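Local coordinates for protein 2-C-methyl-D-erythritol 4-phosphate cytidylyltransferase (Neisseria gonorrhoeae, PDB 1VGW) that probably catalyses the transfer of the cytidylyl group from CTP to 2-C-methyl-D-erythritol 4-phosphate, releasing diphosphate in the second step of the non-mevalonate isoprenoid pathway, at residues T104-V109 / L171-L176; E127-A132 / L204-D209; H178-A183 / S194-L199. All blocks are in the same frame, centred on the assembly; numbering follows the deposited sequence.

Interaction 1 (T104-V109 / L171-L176)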
# COMPACT_ATOMS: atom_id res chain seq x y z
N THR B 104 -32.68 4.51 -9.07
CA THR B 104 -31.90 5.51 -8.38
C THR B 104 -31.31 5.16 -7.05
O THR B 104 -30.69 6.05 -6.40
CB THR B 104 -32.76 6.83 -8.22
OG1 THR B 104 -34.06 6.41 -7.76
CG2 THR B 104 -32.93 7.51 -9.56
N ASP B 105 -31.53 3.98 -6.49
CA ASP B 105 -30.90 3.58 -5.22
C ASP B 105 -29.39 3.31 -5.44
O ASP B 105 -28.99 2.95 -6.55
CB ASP B 105 -31.53 2.26 -4.75
CG ASP B 105 -32.93 2.44 -4.18
OD1 ASP B 105 -33.21 3.44 -3.51
OD2 ASP B 105 -33.78 1.55 -4.40
N ASN B 106 -28.57 3.41 -4.43
CA ASN B 106 -27.15 3.16 -4.49
C ASN B 106 -26.74 1.69 -4.24
O ASN B 106 -27.25 1.03 -3.32
CB ASN B 106 -26.46 4.06 -3.44
CG ASN B 106 -26.63 5.52 -3.68
OD1 ASN B 106 -26.48 6.02 -4.80
ND2 ASN B 106 -26.93 6.33 -2.64
N ILE B 107 -25.82 1.17 -5.05
CA ILE B 107 -25.29 -0.22 -4.87
C ILE B 107 -23.82 -0.12 -4.44
O ILE B 107 -23.07 0.56 -5.20
CB ILE B 107 -25.31 -0.97 -6.18
CG1 ILE B 107 -26.68 -0.99 -6.87
CG2 ILE B 107 -24.72 -2.38 -6.09
CD1 ILE B 107 -27.78 -1.69 -6.11
N LEU B 108 -23.44 -0.51 -3.23
CA LEU B 108 -22.02 -0.42 -2.80
C LEU B 108 -21.31 -1.77 -3.03
O LEU B 108 -21.63 -2.73 -2.30
CB LEU B 108 -21.93 -0.04 -1.33
CG LEU B 108 -22.22 1.39 -0.92
CD1 LEU B 108 -23.75 1.69 -0.94
CD2 LEU B 108 -21.73 1.66 0.49
N VAL B 109 -20.49 -1.91 -4.05
CA VAL B 109 -19.81 -3.16 -4.41
C VAL B 109 -18.51 -3.35 -3.61
O VAL B 109 -17.57 -2.59 -3.72
CB VAL B 109 -19.56 -3.30 -5.91
CG1 VAL B 109 -19.20 -4.74 -6.36
CG2 VAL B 109 -20.80 -2.92 -6.76
N LEU B 171 -19.33 2.85 -5.00
CA LEU B 171 -20.77 3.16 -4.93
C LEU B 171 -21.37 3.83 -6.14
O LEU B 171 -21.02 4.99 -6.43
CB LEU B 171 -20.96 3.97 -3.66
CG LEU B 171 -21.95 5.03 -3.35
CD1 LEU B 171 -23.07 5.29 -4.33
CD2 LEU B 171 -22.49 4.90 -1.94
N PHE B 172 -22.30 3.16 -6.83
CA PHE B 172 -23.01 3.69 -7.96
C PHE B 172 -24.52 3.41 -7.94
O PHE B 172 -24.99 2.43 -7.34
CB PHE B 172 -22.42 3.13 -9.29
CG PHE B 172 -20.97 3.51 -9.45
CD1 PHE B 172 -19.98 2.54 -9.26
CD2 PHE B 172 -20.58 4.83 -9.64
CE1 PHE B 172 -18.65 2.93 -9.31
CE2 PHE B 172 -19.26 5.21 -9.73
CZ PHE B 172 -18.27 4.21 -9.55
N GLN B 173 -25.29 4.27 -8.61
CA GLN B 173 -26.73 4.10 -8.79
C GLN B 173 -26.95 2.77 -9.52
O GLN B 173 -26.22 2.51 -10.49
CB GLN B 173 -27.31 5.23 -9.71
CG GLN B 173 -27.46 6.58 -9.03
CD GLN B 173 -28.02 7.61 -10.02
OE1 GLN B 173 -29.22 7.58 -10.34
NE2 GLN B 173 -27.12 8.41 -10.58
N ALA B 174 -27.97 2.03 -9.17
CA ALA B 174 -28.25 0.74 -9.81
C ALA B 174 -28.41 0.82 -11.28
O ALA B 174 -27.86 -0.01 -12.03
CB ALA B 174 -29.47 0.13 -9.09
N GLY B 175 -29.19 1.81 -11.80
CA GLY B 175 -29.39 1.93 -13.24
C GLY B 175 -28.13 2.38 -13.97
O GLY B 175 -27.82 1.80 -15.04
N LEU B 176 -27.34 3.30 -13.45
CA LEU B 176 -26.06 3.67 -14.06
C LEU B 176 -25.06 2.50 -14.09
O LEU B 176 -24.37 2.26 -15.09
CB LEU B 176 -25.45 4.83 -13.23
CG LEU B 176 -24.07 5.29 -13.64
CD1 LEU B 176 -24.04 5.81 -15.08
CD2 LEU B 176 -23.56 6.37 -12.68

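Interaction 2 (E127-A132 / L204-D209)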
# COMPACT_ATOMS: atom_id res chain seq x y z
N GLU B 127 -21.97 9.41 2.67
CA GLU B 127 -22.25 10.83 2.78
C GLU B 127 -21.86 11.63 1.55
O GLU B 127 -22.66 12.41 1.02
CB GLU B 127 -21.52 11.37 4.02
CG GLU B 127 -21.87 12.81 4.36
CD GLU B 127 -23.35 12.97 4.66
OE1 GLU B 127 -23.90 12.13 5.40
OE2 GLU B 127 -23.96 13.91 4.13
N GLN B 128 -20.66 11.36 1.02
CA GLN B 128 -20.19 12.09 -0.17
C GLN B 128 -20.61 11.52 -1.49
O GLN B 128 -21.21 12.22 -2.32
CB GLN B 128 -18.66 12.21 -0.06
CG GLN B 128 -18.27 12.98 1.20
CD GLN B 128 -16.81 12.89 1.53
OE1 GLN B 128 -16.41 13.16 2.66
NE2 GLN B 128 -15.98 12.50 0.57
N ALA B 129 -20.44 10.23 -1.73
CA ALA B 129 -20.84 9.70 -3.05
C ALA B 129 -22.29 9.32 -3.05
O ALA B 129 -22.93 9.16 -4.11
CB ALA B 129 -19.94 8.51 -3.41
N GLY B 130 -22.87 9.07 -1.87
CA GLY B 130 -24.24 8.65 -1.76
C GLY B 130 -25.26 9.66 -2.30
O GLY B 130 -26.38 9.24 -2.64
N ASN B 131 -24.90 10.93 -2.38
CA ASN B 131 -25.72 12.01 -2.85
C ASN B 131 -25.18 12.72 -4.08
O ASN B 131 -25.49 13.90 -4.26
CB ASN B 131 -25.94 13.09 -1.75
CG ASN B 131 -26.72 12.54 -0.57
OD1 ASN B 131 -27.89 12.17 -0.70
ND2 ASN B 131 -26.07 12.48 0.58
N ALA B 132 -24.36 12.08 -4.88
CA ALA B 132 -23.84 12.66 -6.11
C ALA B 132 -24.25 11.70 -7.22
O ALA B 132 -23.83 10.52 -7.08
CB ALA B 132 -22.32 12.78 -6.07
N LEU B 204 -16.48 10.49 -8.01
CA LEU B 204 -15.66 11.21 -7.02
C LEU B 204 -14.61 10.26 -6.43
O LEU B 204 -14.80 9.03 -6.42
CB LEU B 204 -16.51 11.76 -5.86
CG LEU B 204 -17.73 12.61 -6.13
CD1 LEU B 204 -18.54 12.84 -4.85
CD2 LEU B 204 -17.35 13.98 -6.67
N LEU B 205 -13.54 10.81 -5.88
CA LEU B 205 -12.54 10.04 -5.15
C LEU B 205 -12.68 10.45 -3.65
O LEU B 205 -12.46 11.62 -3.33
CB LEU B 205 -11.09 10.29 -5.56
CG LEU B 205 -10.62 9.66 -6.86
CD1 LEU B 205 -9.46 10.44 -7.46
CD2 LEU B 205 -10.24 8.19 -6.71
N ILE B 206 -13.04 9.48 -2.82
CA ILE B 206 -13.20 9.71 -1.37
C ILE B 206 -12.09 8.95 -0.61
O ILE B 206 -11.66 7.83 -0.93
CB ILE B 206 -14.58 9.24 -0.93
CG1 ILE B 206 -15.66 10.21 -1.53
CG2 ILE B 206 -14.79 9.11 0.54
CD1 ILE B 206 -16.49 9.44 -2.55
N GLN B 207 -11.50 9.61 0.37
CA GLN B 207 -10.41 9.10 1.17
C GLN B 207 -10.75 7.80 1.86
O GLN B 207 -11.72 7.72 2.62
CB GLN B 207 -9.95 10.14 2.19
CG GLN B 207 -8.86 9.71 3.10
CD GLN B 207 -7.51 9.38 2.50
OE1 GLN B 207 -7.04 9.93 1.48
NE2 GLN B 207 -6.82 8.48 3.21
N GLY B 208 -9.94 6.76 1.61
CA GLY B 208 -10.17 5.46 2.24
C GLY B 208 -9.37 5.35 3.54
O GLY B 208 -9.46 6.21 4.42
N ASP B 209 -8.55 4.30 3.63
CA ASP B 209 -7.75 4.07 4.84
C ASP B 209 -6.72 2.96 4.66
O ASP B 209 -6.99 1.90 4.08
CB ASP B 209 -8.74 3.69 5.96
CG ASP B 209 -8.12 3.63 7.33
OD1 ASP B 209 -8.33 4.56 8.14
OD2 ASP B 209 -7.43 2.62 7.61

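Interaction 3 (H178-A183 / S194-L199)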
# COMPACT_ATOMS: atom_id res chain seq x y z
N HIS B 178 -25.86 -0.91 -13.83
CA HIS B 178 -26.35 -1.91 -14.80
C HIS B 178 -25.99 -1.49 -16.24
O HIS B 178 -25.54 -2.25 -17.10
CB HIS B 178 -27.86 -2.01 -14.66
CG HIS B 178 -28.52 -3.02 -15.51
ND1 HIS B 178 -28.25 -4.37 -15.44
CD2 HIS B 178 -29.50 -2.88 -16.47
CE1 HIS B 178 -29.00 -5.02 -16.31
NE2 HIS B 178 -29.76 -4.16 -16.96
N ARG B 179 -26.17 -0.19 -16.54
CA ARG B 179 -25.87 0.32 -17.86
C ARG B 179 -24.39 0.15 -18.22
O ARG B 179 -24.10 -0.39 -19.29
CB ARG B 179 -26.26 1.81 -17.95
CG ARG B 179 -26.86 2.21 -19.26
CD ARG B 179 -28.37 2.49 -19.13
NE ARG B 179 -28.74 3.16 -17.94
CZ ARG B 179 -29.71 3.99 -17.67
NH1 ARG B 179 -29.90 4.48 -16.46
NH2 ARG B 179 -30.51 4.38 -18.67
N ALA B 180 -23.48 0.61 -17.39
CA ALA B 180 -22.05 0.59 -17.64
C ALA B 180 -21.41 -0.78 -17.78
O ALA B 180 -20.46 -0.93 -18.54
CB ALA B 180 -21.32 1.34 -16.52
N LEU B 181 -21.86 -1.80 -17.06
CA LEU B 181 -21.32 -3.14 -17.15
C LEU B 181 -22.00 -3.98 -18.22
O LEU B 181 -21.66 -5.17 -18.35
CB LEU B 181 -21.52 -3.87 -15.81
CG LEU B 181 -20.96 -3.21 -14.56
CD1 LEU B 181 -21.41 -4.01 -13.34
CD2 LEU B 181 -19.43 -3.09 -14.62
N ALA B 182 -23.00 -3.46 -18.93
CA ALA B 182 -23.68 -4.27 -19.94
C ALA B 182 -22.96 -4.34 -21.26
O ALA B 182 -23.27 -5.28 -22.04
CB ALA B 182 -25.13 -3.86 -20.12
N ALA B 183 -22.08 -3.43 -21.63
CA ALA B 183 -21.35 -3.62 -22.90
C ALA B 183 -20.54 -2.38 -23.24
O ALA B 183 -20.84 -1.32 -22.65
CB ALA B 183 -22.25 -4.00 -24.05
N SER B 194 -14.04 2.12 -13.60
CA SER B 194 -13.55 2.21 -14.97
C SER B 194 -14.64 1.92 -15.98
O SER B 194 -14.51 2.34 -17.14
CB SER B 194 -12.29 1.37 -15.19
OG SER B 194 -12.61 0.02 -15.47
N ALA B 195 -15.64 1.12 -15.68
CA ALA B 195 -16.77 0.93 -16.61
C ALA B 195 -17.70 2.17 -16.55
O ALA B 195 -18.27 2.56 -17.56
CB ALA B 195 -17.61 -0.28 -16.35
N VAL B 196 -17.82 2.81 -15.40
CA VAL B 196 -18.63 4.02 -15.33
C VAL B 196 -17.94 5.13 -16.13
O VAL B 196 -18.61 5.79 -16.93
CB VAL B 196 -18.99 4.41 -13.90
CG1 VAL B 196 -19.53 5.83 -13.79
CG2 VAL B 196 -20.11 3.48 -13.38
N GLU B 197 -16.63 5.33 -16.00
CA GLU B 197 -15.86 6.35 -16.71
C GLU B 197 -15.97 6.28 -18.24
O GLU B 197 -15.90 7.28 -18.94
CB GLU B 197 -14.37 6.26 -16.37
CG GLU B 197 -13.94 6.44 -14.94
CD GLU B 197 -12.66 5.67 -14.61
OE1 GLU B 197 -11.76 5.53 -15.48
OE2 GLU B 197 -12.52 5.15 -13.48
N LYS B 198 -16.14 5.08 -18.80
CA LYS B 198 -16.29 4.86 -20.21
C LYS B 198 -17.61 5.39 -20.74
O LYS B 198 -17.85 5.43 -21.96
CB LYS B 198 -16.15 3.37 -20.59
CG LYS B 198 -14.70 2.98 -20.73
CD LYS B 198 -14.51 1.48 -20.86
CE LYS B 198 -13.04 1.12 -20.66
NZ LYS B 198 -12.14 1.73 -21.69
N LEU B 199 -18.49 5.79 -19.84
CA LEU B 199 -19.78 6.37 -20.26
C LEU B 199 -19.65 7.89 -20.33
O LEU B 199 -20.59 8.58 -20.72
CB LEU B 199 -20.84 5.97 -19.23
CG LEU B 199 -21.79 4.85 -19.56
CD1 LEU B 199 -21.28 3.88 -20.60
CD2 LEU B 199 -22.29 4.13 -18.31
O HOH W 1 -19.16 0.99 -19.76

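Interaction 1 (T104-V109 / L171-L176)
Ile-107 and Phe-172 face each other as the hydrogen-bonded pair where strand 106-109 runs antiparallel to strand 169-173 in the central sheet. Ile-107 N reaches Phe-172 O at 2.7 Å, nearly straight at 168°, and Phe-172 N returns a bond to Ile-107 O at 3.2 Å. On one face of the sheet Leu-108 and Leu-171 lie side by side, CD1 of the former 3.6 Å from CD2 of the latter, under helix 119-129. The other methyl of Leu-171, CD1, rests over the flat face of the Asn-106 amide, 3.5 Å from its OD1, while ND2 of Asn-106 bonds Gly-130 O. On the opposite face Ile-107 CG1 touches Ala-174 CB at 3.7 Å, closed in by Leu-95 and Leu-177. Packing slackens outward, where Gln-173 OE1 merely passes the exposed Thr-104 CG2 at 3.8 Å and NE2 turns to Ala-133 O. Gln-173 is the N-cap of helix 174-180, and the pairing carries on to Ala-174, whose N donates to Asp-105 O at 3.0 Å, almost in line with the carbonyl. This backbone seam has both leucines and the Asn-106 amide on one face, Ile-107 and Ala-174 on the other, consistent with holding the strand-to-helix junction in place.

Interaction 2 (E127-A132 / L204-D209)
The side-chain amide of Gln-128 is the flat group here, and Ile-206 lies against one of its faces at the nitrogen end. CG2 of Ile-206 stands obliquely above the NE2 end of that face, 3.6 Å from NE2, while CG1 comes in lower, between face and edge, 3.1 Å from NE2, too close to be read as favourable. The strand segment puts nothing on the other face, and Gln-128 is exposed. In this Rossmann-like alpha/beta fold, of the GT-A type, helix 119-129 belongs to a beta-alpha-beta crossover from strand 106-109 to strand 136-141, and its C-terminal end packs on strand 204-207, the parallel neighbour of 136-141. In Ile-206, chi1 (-69°) sets CG1 beside the backbone N, and a nearly eclipsed, less certain chi2 of 113° swings CD1 to Ala-129 CB at 3.7 Å. Leu-204, two residues earlier on the same side of the strand, faces the turn from Ala-129 to Ala-132. Leu-205 points its side chain away, onto Ala-149 of the second subunit, and its backbone hydrogen-bonds to that subunit. The Leu-204 methyl CD1 ends between Gln-128 O, just before the turn, at 3.7 Å, and Ala-132 CB, in its last residue, at 4.0 Å.

Interaction 3 (H178-A183 / S194-L199)
Ala-180 points its methyl toward helix 192-197, and three groups close round it. Ala-195 O approaches CB of Ala-180 to 3.4 Å, Leu-199 CD2 to 3.5 Å, and Val-196 CG2 to 4.0 Å. With so small a side chain the backbones come close, CA of Ala-180 lying 5.4 Å from CA of Val-196. Ala-195 also directs its CB across, where the Leu-181 methyl CD2 meets it at 3.8 Å. Leu-181 starts out at an angle to the other helix; chi1 of -55° sets its CG beside the backbone N, and of the two methyls it is CD2 that comes to Ala-195, CD1 being the anti branch. Leu-199, later in the segment, lays CD2 along Ala-180; its torsions fall far from staggered positions, so its exact pose is less certain. Where the methyls stop, a water takes over. It donates to Ala-180 O at 2.6 Å and to Ala-195 O at 2.8 Å, spending both its protons on one backbone carbonyl of each segment and tying them together. Helix 84-98 lies against the 178-183 side, with Val-88 on Leu-181 and Val-92 and Leu-96 on His-178. On the far side of 194-199, Glu-197 forms a salt bridge with Lys-147 and a hydrogen bond with Thr-157 of the second subunit, residues of its two-stranded sheet 146-149/154-158.

How the interactions relate
Interaction 1 is the hub. Its centre lies about 13 Å from that of interaction 2 and about 12 Å from that of interaction 3, whereas the latter two stand about 19 Å apart with nearest atoms about 8 Å from each other. Toward interaction 2, Leu-171 CD1 packs 3.9 Å from Ala-129 O, and Asn-106 ND2 to Gly-130 O, 3.0 Å, is the polar link. Toward interaction 3, Phe-172 CD2 touches Val-196 CG2 at 4.0 Å, and helix 174-180 is shared. Interactions 2 and 3 each reach the second subunit. Interaction 1 joins strands, interaction 2 a helix to the sheet, interaction 3 two helices. All lie away from the predicted sites Lys-26 (transition state) and Arg-160 and Lys-214 (positioning of MEP).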